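Local coordinates for protein formiminoglutamase (Trypanosoma cruzi, PDB 4MYK) that hydrolyses N-formimino-L-glutamate as an arginase-like enzyme built round two manganese ions, here in its oxidized, disulfide-bonded form, at residues A[41-46]-A[146-151]; A[140-145]-A[164-169]; A[180-185]-A[196-201]; A[235-240]-A[246-251]. The protein carries 1 engineered substitution. One frame throughout, in Å; residues are numbered along the deposited sequence.

Contact 1: A[41-46]-A[146-151]; sequences EGCVRN and DSHLDV. With MN (manganese (II) ion), chain C.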
loop_
_atom_site.group_PDB
_atom_site.type_symbol
_atom_site.label_atom_id
_atom_site.label_comp_id
_atom_site.label_asym_id
_atom_site.label_seq_id
_atom_site.Cartn_x
_atom_site.Cartn_y
_atom_site.Cartn_z
ATOM N N GLU A 41 -13.858 -18.078 -15.341
ATOM C CA GLU A 41 -15.089 -18.050 -14.546
ATOM C C GLU A 41 -14.937 -17.951 -13.021
ATOM O O GLU A 41 -14.271 -18.763 -12.378
ATOM C CB GLU A 41 -16.003 -19.211 -14.935
ATOM C CG GLU A 41 -16.584 -19.084 -16.341
ATOM C CD GLU A 41 -15.597 -19.452 -17.458
ATOM O OE1 GLU A 41 -14.496 -19.955 -17.147
ATOM O OE2 GLU A 41 -15.937 -19.242 -18.649
ATOM N N GLY A 42 -15.588 -16.936 -12.464
ATOM C CA GLY A 42 -15.554 -16.656 -11.044
ATOM C C GLY A 42 -16.054 -15.244 -10.831
ATOM O O GLY A 42 -17.179 -14.918 -11.192
ATOM N N CYS A 43 -15.203 -14.393 -10.272
ATOM C CA CYS A 43 -15.600 -13.030 -9.921
ATOM C C CYS A 43 -15.814 -12.109 -11.133
ATOM O O CYS A 43 -16.432 -11.043 -11.010
ATOM C CB CYS A 43 -14.600 -12.411 -8.937
ATOM S SG CYS A 43 -15.295 -11.071 -7.978
ATOM N N VAL A 44 -15.305 -12.515 -12.297
ATOM C CA VAL A 44 -15.626 -11.812 -13.547
ATOM C C VAL A 44 -17.146 -11.737 -13.723
ATOM O O VAL A 44 -17.671 -10.836 -14.379
ATOM C CB VAL A 44 -14.977 -12.482 -14.791
ATOM C CG1 VAL A 44 -15.527 -13.880 -15.005
ATOM C CG2 VAL A 44 -15.203 -11.630 -16.029
ATOM N N ARG A 45 -17.843 -12.694 -13.117
ATOM C CA ARG A 45 -19.295 -12.735 -13.136
ATOM C C ARG A 45 -19.880 -11.601 -12.290
ATOM O O ARG A 45 -20.802 -10.904 -12.722
ATOM C CB ARG A 45 -19.776 -14.093 -12.620
ATOM C CG ARG A 45 -20.836 -14.021 -11.529
ATOM C CD ARG A 45 -20.557 -15.037 -10.417
ATOM N NE ARG A 45 -21.753 -15.789 -10.030
ATOM C CZ ARG A 45 -21.746 -16.863 -9.242
ATOM N NH1 ARG A 45 -20.607 -17.322 -8.738
ATOM N NH2 ARG A 45 -22.885 -17.480 -8.956
ATOM N N ASN A 46 -19.321 -11.418 -11.094
ATOM C CA ASN A 46 -19.799 -10.422 -10.139
ATOM C C ASN A 46 -19.057 -9.097 -10.278
ATOM O O ASN A 46 -18.544 -8.556 -9.297
ATOM C CB ASN A 46 -19.665 -10.948 -8.708
ATOM C CG ASN A 46 -20.185 -12.366 -8.562
ATOM O OD1 ASN A 46 -21.352 -12.640 -8.851
ATOM N ND2 ASN A 46 -19.317 -13.282 -8.125
ATOM N N ASP A 146 -11.192 -15.217 1.181
ATOM C CA ASP A 146 -11.901 -14.516 0.135
ATOM C C ASP A 146 -12.570 -13.299 0.736
ATOM O O ASP A 146 -13.206 -13.401 1.782
ATOM C CB ASP A 146 -12.947 -15.456 -0.454
ATOM C CG ASP A 146 -13.478 -14.984 -1.768
ATOM O OD1 ASP A 146 -13.202 -13.826 -2.147
ATOM O OD2 ASP A 146 -14.169 -15.782 -2.422
ATOM N N SER A 147 -12.410 -12.147 0.084
ATOM C CA SER A 147 -13.074 -10.920 0.525
ATOM C C SER A 147 -14.558 -11.017 0.214
ATOM O O SER A 147 -15.370 -10.242 0.711
ATOM C CB SER A 147 -12.460 -9.680 -0.134
ATOM O OG SER A 147 -12.614 -9.688 -1.541
ATOM N N HIS A 148 -14.891 -11.992 -0.624
ATOM C CA HIS A 148 -16.257 -12.227 -1.059
ATOM C C HIS A 148 -16.834 -13.461 -0.371
ATOM O O HIS A 148 -16.124 -14.415 -0.037
ATOM C CB HIS A 148 -16.339 -12.381 -2.589
ATOM C CG HIS A 148 -15.802 -11.205 -3.346
ATOM N ND1 HIS A 148 -14.597 -11.235 -4.011
ATOM C CD2 HIS A 148 -16.298 -9.958 -3.529
ATOM C CE1 HIS A 148 -14.374 -10.061 -4.574
ATOM N NE2 HIS A 148 -15.391 -9.265 -4.293
ATOM N N LEU A 149 -18.137 -13.404 -0.144
ATOM C CA LEU A 149 -18.901 -14.523 0.358
ATOM C C LEU A 149 -20.102 -14.627 -0.575
ATOM O O LEU A 149 -21.157 -14.045 -0.322
ATOM C CB LEU A 149 -19.293 -14.260 1.815
ATOM C CG LEU A 149 -20.572 -14.799 2.450
ATOM C CD1 LEU A 149 -20.942 -16.194 1.946
ATOM C CD2 LEU A 149 -20.418 -14.766 3.970
ATOM N N ASP A 150 -19.904 -15.345 -1.679
ATOM C CA ASP A 150 -20.886 -15.438 -2.759
ATOM C C ASP A 150 -21.383 -16.872 -2.901
ATOM O O ASP A 150 -20.654 -17.759 -3.354
ATOM C CB ASP A 150 -20.267 -14.953 -4.071
ATOM C CG ASP A 150 -21.262 -14.911 -5.205
ATOM O OD1 ASP A 150 -22.362 -15.479 -5.062
ATOM O OD2 ASP A 150 -20.937 -14.314 -6.249
ATOM N N VAL A 151 -22.627 -17.109 -2.506
ATOM C CA VAL A 151 -23.092 -18.479 -2.424
ATOM C C VAL A 151 -24.532 -18.640 -2.902
ATOM O O VAL A 151 -25.317 -19.347 -2.285
ATOM C CB VAL A 151 -22.902 -19.033 -0.990
ATOM C CG1 VAL A 151 -23.034 -20.533 -0.978
ATOM C CG2 VAL A 151 -21.529 -18.649 -0.456
HETATM MN MN MN C . -13.107 -12.951 -4.139
HETATM O O HOH W 1 -14.826 -13.957 -5.482
#
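SG of Cys43 comes up obliquely against the imidazole of His148, 4.1 Å from the centroid of the ring and 29° off the ring normal. The atom it comes closest to is CE1 of His148, with SG at 3.7 Å. SG stands anti to its own backbone N (chi1 -157°), which turns it toward the metal loop and lets it continue into the disulfide with Cys250. The neighbouring ring atom, ND1 of His148, binds manganese at 2.3 Å, and OD1 of Asp146 binds the same ion at 2.2 Å. That OD1 also accepts the backbone N-H of His148 from above the carboxylate plane, closing an Asx turn that ties the two ligands together. At the other end of the contact, Asn46 and Asp150 approach from opposite directions, their amide and carboxylate planes 52° apart, with ND2 of Asn46 2.7 Å from OD2 of Asp150. OD2 of Asp150 also lies over one face of the Arg45 guanidinium, 3.9 Å from NH1, so this long salt bridge has no N-H aimed at the oxygen; the other oxygen, OD1, has the stronger partner, Arg152. Asp150 is a manganese ligand in another structure of this protein but binds none here; the charges of Arg152 and, at long range, Arg45 are consistent with its standing off the metal in this oxidized form.

Contact 2: A[140-145]-A[164-169]; sequences VGVINV and TPFRQL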
loop_
_atom_site.group_PDB
_atom_site.type_symbol
_atom_site.label_atom_id
_atom_site.label_comp_id
_atom_site.label_asym_id
_atom_site.label_seq_id
_atom_site.Cartn_x
_atom_site.Cartn_y
_atom_site.Cartn_z
ATOM N N VAL A 140 -13.832 -34.158 5.435
ATOM C CA VAL A 140 -13.145 -33.039 4.811
ATOM C C VAL A 140 -13.490 -31.713 5.485
ATOM O O VAL A 140 -14.637 -31.473 5.858
ATOM C CB VAL A 140 -13.483 -32.941 3.306
ATOM C CG1 VAL A 140 -12.841 -31.702 2.685
ATOM C CG2 VAL A 140 -13.049 -34.197 2.581
ATOM N N GLY A 141 -12.474 -30.870 5.647
ATOM C CA GLY A 141 -12.656 -29.490 6.058
ATOM C C GLY A 141 -12.299 -28.533 4.926
ATOM O O GLY A 141 -11.488 -28.852 4.063
ATOM N N VAL A 142 -12.915 -27.359 4.921
ATOM C CA VAL A 142 -12.686 -26.380 3.856
ATOM C C VAL A 142 -12.605 -24.947 4.398
ATOM O O VAL A 142 -13.460 -24.516 5.176
ATOM C CB VAL A 142 -13.787 -26.459 2.749
ATOM C CG1 VAL A 142 -13.551 -25.399 1.642
ATOM C CG2 VAL A 142 -13.865 -27.857 2.158
ATOM N N ILE A 143 -11.566 -24.221 3.990
ATOM C CA ILE A 143 -11.491 -22.787 4.272
ATOM C C ILE A 143 -11.417 -21.948 2.989
ATOM O O ILE A 143 -10.569 -22.183 2.121
ATOM C CB ILE A 143 -10.344 -22.426 5.263
ATOM C CG1 ILE A 143 -10.248 -20.906 5.448
ATOM C CG2 ILE A 143 -9.006 -23.026 4.819
ATOM C CD1 ILE A 143 -9.262 -20.490 6.533
ATOM N N ASN A 144 -12.337 -20.990 2.870
ATOM C CA ASN A 144 -12.340 -20.036 1.767
ATOM C C ASN A 144 -11.798 -18.683 2.243
ATOM O O ASN A 144 -12.495 -17.931 2.939
ATOM C CB ASN A 144 -13.763 -19.901 1.169
ATOM C CG ASN A 144 -13.835 -18.940 -0.027
ATOM O OD1 ASN A 144 -12.870 -18.762 -0.768
ATOM N ND2 ASN A 144 -14.990 -18.325 -0.212
ATOM N N VAL A 145 -10.541 -18.409 1.887
ATOM C CA VAL A 145 -9.930 -17.093 2.056
ATOM C C VAL A 145 -10.365 -16.216 0.885
ATOM O O VAL A 145 -9.957 -16.445 -0.266
ATOM C CB VAL A 145 -8.380 -17.161 2.083
ATOM C CG1 VAL A 145 -7.777 -15.758 2.328
ATOM C CG2 VAL A 145 -7.907 -18.159 3.139
ATOM N N THR A 164 -20.800 -20.115 -8.359
ATOM C CA THR A 164 -20.757 -20.140 -6.891
ATOM C C THR A 164 -20.239 -21.461 -6.311
ATOM O O THR A 164 -21.021 -22.309 -5.869
ATOM C CB THR A 164 -22.122 -19.776 -6.260
ATOM O OG1 THR A 164 -22.422 -18.394 -6.520
ATOM C CG2 THR A 164 -22.066 -19.969 -4.770
ATOM N N PRO A 165 -18.907 -21.637 -6.303
ATOM C CA PRO A 165 -18.248 -22.909 -5.952
ATOM C C PRO A 165 -18.561 -23.469 -4.551
ATOM O O PRO A 165 -18.545 -24.687 -4.366
ATOM C CB PRO A 165 -16.750 -22.578 -6.061
ATOM C CG PRO A 165 -16.667 -21.075 -6.064
ATOM C CD PRO A 165 -17.935 -20.597 -6.686
ATOM N N PHE A 166 -18.837 -22.605 -3.582
ATOM C CA PHE A 166 -18.977 -23.079 -2.210
ATOM C C PHE A 166 -20.420 -23.371 -1.843
ATOM O O PHE A 166 -20.704 -24.100 -0.897
ATOM C CB PHE A 166 -18.277 -22.125 -1.244
ATOM C CG PHE A 166 -16.797 -22.078 -1.458
ATOM C CD1 PHE A 166 -16.013 -23.168 -1.122
ATOM C CD2 PHE A 166 -16.196 -20.987 -2.052
ATOM C CE1 PHE A 166 -14.664 -23.153 -1.330
ATOM C CE2 PHE A 166 -14.828 -20.973 -2.269
ATOM C CZ PHE A 166 -14.067 -22.050 -1.903
ATOM N N ARG A 167 -21.332 -22.816 -2.621
ATOM C CA ARG A 167 -22.710 -23.267 -2.571
ATOM C C ARG A 167 -22.689 -24.745 -2.903
ATOM O O ARG A 167 -23.275 -25.551 -2.189
ATOM C CB ARG A 167 -23.577 -22.485 -3.569
ATOM C CG ARG A 167 -25.036 -22.917 -3.671
ATOM C CD ARG A 167 -25.639 -23.250 -2.319
ATOM N NE ARG A 167 -26.662 -22.300 -1.879
ATOM C CZ ARG A 167 -27.727 -21.925 -2.588
ATOM N NH1 ARG A 167 -27.935 -22.388 -3.814
ATOM N NH2 ARG A 167 -28.587 -21.064 -2.066
ATOM N N GLN A 168 -21.975 -25.090 -3.971
ATOM C CA GLN A 168 -21.917 -26.462 -4.465
ATOM C C GLN A 168 -21.400 -27.411 -3.420
ATOM O O GLN A 168 -21.859 -28.541 -3.312
ATOM C CB GLN A 168 -21.029 -26.565 -5.701
ATOM C CG GLN A 168 -21.674 -26.009 -6.934
ATOM C CD GLN A 168 -20.823 -26.179 -8.166
ATOM O OE1 GLN A 168 -20.385 -25.197 -8.764
ATOM N NE2 GLN A 168 -20.591 -27.429 -8.564
ATOM N N LEU A 169 -20.426 -26.955 -2.653
ATOM C CA LEU A 169 -19.843 -27.820 -1.655
ATOM C C LEU A 169 -20.752 -27.919 -0.416
ATOM O O LEU A 169 -20.951 -29.002 0.133
ATOM C CB LEU A 169 -18.400 -27.388 -1.359
ATOM C CG LEU A 169 -17.555 -27.353 -2.656
ATOM C CD1 LEU A 169 -16.215 -26.612 -2.500
ATOM C CD2 LEU A 169 -17.335 -28.765 -3.284
#
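Phe166 lays one face of its ring against the side chain of Asn144, and the dense part of the contact is the approach of the beta carbon. CB of Asn144 sits 4.0 Å from the ring centroid, 21° off the normal, as a CH-pi contact displaced toward the rim. The amide beyond it is tilted 29° from the ring plane. With CG anti to the backbone N (chi1 -178°), the amide is carried out from the strand and across the ring, while ND2 of Asn144 donates to Glu182. The looser side is apolar: CG1 of Val142 meets CE1 of Phe166 at 3.9 Å, obliquely to the ring. Solvent begins on the far side of the helix, where Arg167 and Gln168 are partly exposed. Phe166 thus seats helix 165-170 on one face of the parallel sheet, touching Ser234 of strand 231-236 and Ser125 of helix 125-135, while Ile143 faces helix 216-227 on the other side of strand 141-145.

Contact 3: A[180-185]-A[196-201]; sequences FVEFAC and QYVRDH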
loop_
_atom_site.group_PDB
_atom_site.type_symbol
_atom_site.label_atom_id
_atom_site.label_comp_id
_atom_site.label_asym_id
_atom_site.label_seq_id
_atom_site.Cartn_x
_atom_site.Cartn_y
_atom_site.Cartn_z
ATOM N N PHE A 180 -16.623 -25.639 7.673
ATOM C CA PHE A 180 -16.425 -24.649 6.624
ATOM C C PHE A 180 -16.228 -23.243 7.186
ATOM O O PHE A 180 -17.033 -22.747 7.966
ATOM C CB PHE A 180 -17.574 -24.678 5.614
ATOM C CG PHE A 180 -17.488 -23.601 4.579
ATOM C CD1 PHE A 180 -16.447 -23.575 3.675
ATOM C CD2 PHE A 180 -18.452 -22.617 4.507
ATOM C CE1 PHE A 180 -16.367 -22.575 2.722
ATOM C CE2 PHE A 180 -18.375 -21.618 3.551
ATOM C CZ PHE A 180 -17.334 -21.601 2.660
ATOM N N VAL A 181 -15.137 -22.607 6.783
ATOM C CA VAL A 181 -14.847 -21.253 7.229
ATOM C C VAL A 181 -14.684 -20.290 6.048
ATOM O O VAL A 181 -13.968 -20.574 5.088
ATOM C CB VAL A 181 -13.595 -21.202 8.127
ATOM C CG1 VAL A 181 -13.283 -19.768 8.519
ATOM C CG2 VAL A 181 -13.795 -22.069 9.356
ATOM N N GLU A 182 -15.391 -19.168 6.126
ATOM C CA GLU A 182 -15.178 -18.036 5.238
ATOM C C GLU A 182 -14.192 -17.138 5.957
ATOM O O GLU A 182 -14.479 -16.648 7.045
ATOM C CB GLU A 182 -16.484 -17.278 5.005
ATOM C CG GLU A 182 -17.584 -18.096 4.337
ATOM C CD GLU A 182 -17.472 -18.133 2.819
ATOM O OE1 GLU A 182 -16.372 -17.912 2.279
ATOM O OE2 GLU A 182 -18.499 -18.390 2.156
ATOM N N PHE A 183 -13.026 -16.942 5.358
ATOM C CA PHE A 183 -11.934 -16.262 6.033
ATOM C C PHE A 183 -11.579 -14.931 5.385
ATOM O O PHE A 183 -11.296 -14.874 4.191
ATOM C CB PHE A 183 -10.706 -17.161 6.054
ATOM C CG PHE A 183 -9.668 -16.727 7.030
ATOM C CD1 PHE A 183 -8.684 -15.818 6.661
ATOM C CD2 PHE A 183 -9.680 -17.213 8.327
ATOM C CE1 PHE A 183 -7.728 -15.404 7.564
ATOM C CE2 PHE A 183 -8.723 -16.805 9.238
ATOM C CZ PHE A 183 -7.744 -15.904 8.858
ATOM N N ALA A 184 -11.603 -13.869 6.186
ATOM C CA ALA A 184 -11.270 -12.519 5.727
ATOM C C ALA A 184 -12.297 -11.976 4.747
ATOM O O ALA A 184 -11.968 -11.195 3.859
ATOM C CB ALA A 184 -9.886 -12.484 5.103
ATOM N N CYS A 185 -13.541 -12.403 4.906
ATOM C CA CYS A 185 -14.630 -11.844 4.128
ATOM C C CYS A 185 -14.957 -10.421 4.610
ATOM O O CYS A 185 -14.687 -10.063 5.760
ATOM C CB CYS A 185 -15.858 -12.761 4.187
ATOM S SG CYS A 185 -16.279 -13.314 5.849
ATOM N N GLN A 196 -26.510 -15.640 6.062
ATOM C CA GLN A 196 -27.572 -16.510 6.563
ATOM C C GLN A 196 -27.413 -17.972 6.112
ATOM O O GLN A 196 -27.459 -18.886 6.933
ATOM C CB GLN A 196 -28.926 -15.947 6.127
ATOM C CG GLN A 196 -30.073 -16.902 6.255
ATOM C CD GLN A 196 -31.400 -16.269 5.882
ATOM O OE1 GLN A 196 -31.971 -16.572 4.831
ATOM N NE2 GLN A 196 -31.900 -15.389 6.742
ATOM N N TYR A 197 -27.209 -18.183 4.812
ATOM C CA TYR A 197 -27.032 -19.531 4.246
ATOM C C TYR A 197 -25.875 -20.322 4.880
ATOM O O TYR A 197 -26.044 -21.452 5.325
ATOM C CB TYR A 197 -26.849 -19.457 2.718
ATOM C CG TYR A 197 -26.656 -20.808 2.043
ATOM C CD1 TYR A 197 -25.397 -21.243 1.640
ATOM C CD2 TYR A 197 -27.735 -21.653 1.820
ATOM C CE1 TYR A 197 -25.221 -22.486 1.031
ATOM C CE2 TYR A 197 -27.573 -22.894 1.213
ATOM C CZ TYR A 197 -26.316 -23.308 0.819
ATOM O OH TYR A 197 -26.165 -24.542 0.208
ATOM N N VAL A 198 -24.690 -19.727 4.893
ATOM C CA VAL A 198 -23.529 -20.339 5.529
ATOM C C VAL A 198 -23.802 -20.665 6.989
ATOM O O VAL A 198 -23.578 -21.787 7.442
ATOM C CB VAL A 198 -22.307 -19.393 5.495
ATOM C CG1 VAL A 198 -21.179 -19.960 6.346
ATOM C CG2 VAL A 198 -21.851 -19.140 4.062
ATOM N N ARG A 199 -24.276 -19.673 7.735
ATOM C CA ARG A 199 -24.496 -19.863 9.156
ATOM C C ARG A 199 -25.595 -20.870 9.415
ATOM O O ARG A 199 -25.497 -21.660 10.352
ATOM C CB ARG A 199 -24.743 -18.527 9.848
ATOM C CG ARG A 199 -23.431 -17.795 10.123
ATOM C CD ARG A 199 -23.623 -16.305 10.283
ATOM N NE ARG A 199 -22.420 -15.659 10.796
ATOM C CZ ARG A 199 -22.311 -14.353 11.041
ATOM N NH1 ARG A 199 -23.342 -13.540 10.812
ATOM N NH2 ARG A 199 -21.169 -13.860 11.516
ATOM N N ASP A 200 -26.622 -20.864 8.568
ATOM C CA ASP A 200 -27.685 -21.868 8.653
ATOM C C ASP A 200 -27.185 -23.264 8.285
ATOM O O ASP A 200 -27.873 -24.260 8.487
ATOM C CB ASP A 200 -28.876 -21.492 7.774
ATOM C CG ASP A 200 -29.806 -20.489 8.445
ATOM O OD1 ASP A 200 -29.555 -20.105 9.607
ATOM O OD2 ASP A 200 -30.790 -20.082 7.796
ATOM N N HIS A 201 -25.983 -23.323 7.730
ATOM C CA HIS A 201 -25.334 -24.590 7.462
ATOM C C HIS A 201 -24.267 -24.839 8.510
ATOM O O HIS A 201 -23.507 -25.796 8.413
ATOM C CB HIS A 201 -24.721 -24.600 6.059
ATOM C CG HIS A 201 -25.683 -25.004 4.983
ATOM N ND1 HIS A 201 -26.556 -24.116 4.393
ATOM C CD2 HIS A 201 -25.909 -26.202 4.396
ATOM C CE1 HIS A 201 -27.283 -24.752 3.491
ATOM N NE2 HIS A 201 -26.907 -26.016 3.471
#
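Val198 on helix 192-200 drops its isopropyl group onto strand 180-185, where it meets the ring of Phe180 and the carboxylate of Glu182. Glu182 is the side chain to follow. Its CB points from the strand toward the helix; CG then stands anti to the carbonyl carbon (chi1 -62°), and a bend at chi2 (-84°) folds the chain back, leaving the carboxylate beside the helix. CB meets nothing of the helix segment, and CG of Glu182 passes about 4.4 Å from CG2 of Val198. The carboxylate divides its work between its two oxygens. OE1 of Glu182 accepts a hydrogen bond from ND2 of Asn144 on the adjacent strand. OE2 of Glu182 rests 3.9 Å from CG2 of Val198, a purely van der Waals approach, and Leu149 of the metal loop packs against the same oxygen. The other methyl of Val198 serves the aromatic neighbour: CG1 lies near the plane of the Phe180 ring, at its edge, 4.2 Å from CD2 of Phe180. One valine therefore spans two residues on the same face of the strand, and Leu205 of the next strand touches it too. Strand 180-185, helix 192-200 and strand 204-207 form a beta-alpha-beta crossover at the edge of the parallel sheet, the repeating element of the arginase/deacetylase alpha/beta fold.

Contact 4: A[235-240]-A[246-251]; sequences FDVDSL and PGVSCP. With MN (manganese (II) ion), chain C.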
loop_
_atom_site.group_PDB
_atom_site.type_symbol
_atom_site.label_atom_id
_atom_site.label_comp_id
_atom_site.label_asym_id
_atom_site.label_seq_id
_atom_site.Cartn_x
_atom_site.Cartn_y
_atom_site.Cartn_z
ATOM N N PHE A 235 -7.379 -20.216 -1.504
ATOM C CA PHE A 235 -6.939 -18.834 -1.332
ATOM C C PHE A 235 -7.286 -17.929 -2.502
ATOM O O PHE A 235 -6.513 -17.836 -3.452
ATOM C CB PHE A 235 -5.429 -18.777 -1.112
ATOM C CG PHE A 235 -4.988 -17.614 -0.265
ATOM C CD1 PHE A 235 -5.470 -16.342 -0.510
ATOM C CD2 PHE A 235 -4.102 -17.799 0.791
ATOM C CE1 PHE A 235 -5.067 -15.277 0.265
ATOM C CE2 PHE A 235 -3.691 -16.724 1.572
ATOM C CZ PHE A 235 -4.176 -15.471 1.310
ATOM N N ASP A 236 -8.429 -17.251 -2.428
ATOM C CA ASP A 236 -8.770 -16.237 -3.424
ATOM C C ASP A 236 -7.874 -15.036 -3.180
ATOM O O ASP A 236 -7.909 -14.458 -2.104
ATOM C CB ASP A 236 -10.239 -15.832 -3.310
ATOM C CG ASP A 236 -10.658 -14.806 -4.365
ATOM O OD1 ASP A 236 -9.808 -14.060 -4.892
ATOM O OD2 ASP A 236 -11.858 -14.754 -4.674
ATOM N N VAL A 237 -7.060 -14.669 -4.166
ATOM C CA VAL A 237 -6.084 -13.605 -3.947
ATOM C C VAL A 237 -6.683 -12.181 -3.943
ATOM O O VAL A 237 -5.996 -11.211 -3.587
ATOM C CB VAL A 237 -4.854 -13.727 -4.888
ATOM C CG1 VAL A 237 -4.102 -15.010 -4.602
ATOM C CG2 VAL A 237 -5.271 -13.664 -6.346
ATOM N N ASP A 238 -7.962 -12.058 -4.314
ATOM C CA ASP A 238 -8.644 -10.768 -4.214
ATOM C C ASP A 238 -9.081 -10.488 -2.770
ATOM O O ASP A 238 -9.810 -9.527 -2.497
ATOM C CB ASP A 238 -9.796 -10.643 -5.223
ATOM C CG ASP A 238 -11.041 -11.420 -4.822
ATOM O OD1 ASP A 238 -11.192 -11.774 -3.628
ATOM O OD2 ASP A 238 -11.889 -11.661 -5.713
ATOM N N SER A 239 -8.615 -11.337 -1.853
ATOM C CA SER A 239 -8.762 -11.112 -0.417
ATOM C C SER A 239 -7.630 -10.229 0.128
ATOM O O SER A 239 -7.638 -9.832 1.294
ATOM C CB SER A 239 -8.766 -12.445 0.314
ATOM O OG SER A 239 -7.520 -13.079 0.159
ATOM N N LEU A 240 -6.632 -9.957 -0.708
ATOM C CA LEU A 240 -5.560 -9.028 -0.353
ATOM C C LEU A 240 -5.928 -7.638 -0.845
ATOM O O LEU A 240 -6.616 -7.485 -1.852
ATOM C CB LEU A 240 -4.235 -9.433 -1.002
ATOM C CG LEU A 240 -3.399 -10.614 -0.499
ATOM C CD1 LEU A 240 -4.102 -11.947 -0.711
ATOM C CD2 LEU A 240 -2.056 -10.579 -1.216
ATOM N N PRO A 246 -2.916 -5.729 -6.855
ATOM C CA PRO A 246 -3.858 -5.089 -7.792
ATOM C C PRO A 246 -4.311 -5.982 -8.966
ATOM O O PRO A 246 -5.362 -5.719 -9.557
ATOM C CB PRO A 246 -3.083 -3.869 -8.302
ATOM C CG PRO A 246 -1.656 -4.216 -8.116
ATOM C CD PRO A 246 -1.584 -5.099 -6.887
ATOM N N GLY A 247 -3.550 -7.025 -9.284
ATOM C CA GLY A 247 -3.811 -7.812 -10.480
ATOM C C GLY A 247 -4.764 -8.971 -10.266
ATOM O O GLY A 247 -4.358 -10.139 -10.316
ATOM N N VAL A 248 -6.032 -8.645 -10.017
ATOM C CA VAL A 248 -7.063 -9.639 -9.751
ATOM C C VAL A 248 -8.310 -9.130 -10.440
ATOM O O VAL A 248 -8.342 -7.986 -10.869
ATOM C CB VAL A 248 -7.331 -9.844 -8.225
ATOM C CG1 VAL A 248 -6.056 -10.247 -7.492
ATOM C CG2 VAL A 248 -7.929 -8.603 -7.602
ATOM N N SER A 249 -9.326 -9.973 -10.575
ATOM C CA SER A 249 -10.511 -9.600 -11.349
ATOM C C SER A 249 -11.380 -8.628 -10.552
ATOM O O SER A 249 -11.984 -7.714 -11.111
ATOM C CB SER A 249 -11.317 -10.846 -11.756
ATOM O OG SER A 249 -10.463 -11.883 -12.240
ATOM N N CYS A 250 -11.424 -8.822 -9.239
ATOM C CA CYS A 250 -12.178 -7.945 -8.353
ATOM C C CYS A 250 -11.250 -7.327 -7.315
ATOM O O CYS A 250 -11.185 -7.802 -6.185
ATOM C CB CYS A 250 -13.297 -8.722 -7.656
ATOM S SG CYS A 250 -14.597 -9.333 -8.776
ATOM N N PRO A 251 -10.517 -6.268 -7.708
ATOM C CA PRO A 251 -9.567 -5.591 -6.814
ATOM C C PRO A 251 -10.188 -5.109 -5.491
ATOM O O PRO A 251 -11.277 -4.504 -5.472
ATOM C CB PRO A 251 -9.067 -4.414 -7.662
ATOM C CG PRO A 251 -9.223 -4.888 -9.084
ATOM C CD PRO A 251 -10.474 -5.720 -9.081
HETATM MN MN MN C . -13.107 -12.951 -4.139
HETATM O O HOH W 2 -11.227 -11.388 -8.163
HETATM O O HOH W 3 -12.386 -7.570 -3.474
HETATM O O HOH W 1 -14.826 -13.957 -5.482
#
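A chi1 of 76° holds CG of Asp238 between its backbone N and carbonyl carbon, while chi1 of -178° sends CG of Asp236 anti to its N; together they bring both carboxylates to one manganese. Asp238 chelates it with both oxygens, OD1 at 2.3 Å and OD2 at 2.4 Å. Asp236, a ligand of both manganese ions, gives OD2 to this one and uses OD1 to accept the backbone N-H of Asp238, on the anti side and 32° out of plane, closing an Asx turn. Behind Asp238, away from the ion, the 246-251 loop packs through Val248: its CG2 lies 3.6 Å from CB of Asp238, and its CG1 3.7 Å from CG2 of Val237. CB of Asp238 also lies 3.3 Å from O of Cys250. Two waters add polar links: one donates to OD2 of Asp238 at 2.6 Å and accepts from the backbone N of Cys250, the other donates to the carbonyl oxygen of Cys250 and, weakly, to that of Asp238. The first ties a metal ligand to the cysteine loop, consistent with a second-shell role. This is the DxD metal-binding turn after a parallel strand, as in arginase-family manganese sites, with Asp146 and His148 completing the ligands.

In the fold
Contacts 1 and 4 meet at the manganese site: their centres lie 10 Å apart, they share one ion and a bound water, and the disulfide from Cys43 SG to Cys250 SG (2.0 Å) joins their loops. Contacts 2 and 3, centres 9 Å apart, lie on neighbouring strands 141-145 and 180-185 of the sheet. From contact 2 the chain runs straight on from strand 141-145 into the metal loop of contact 1, and backbone bonding to strand 231-236 ties it to contact 4, with Val145 O 2.8 Å from Asp236 N. Contact 3 stands farthest from contact 4, about 19 Å between centres, yet Glu182 still reaches the second shell through Asn144, which bonds weakly to Asp146.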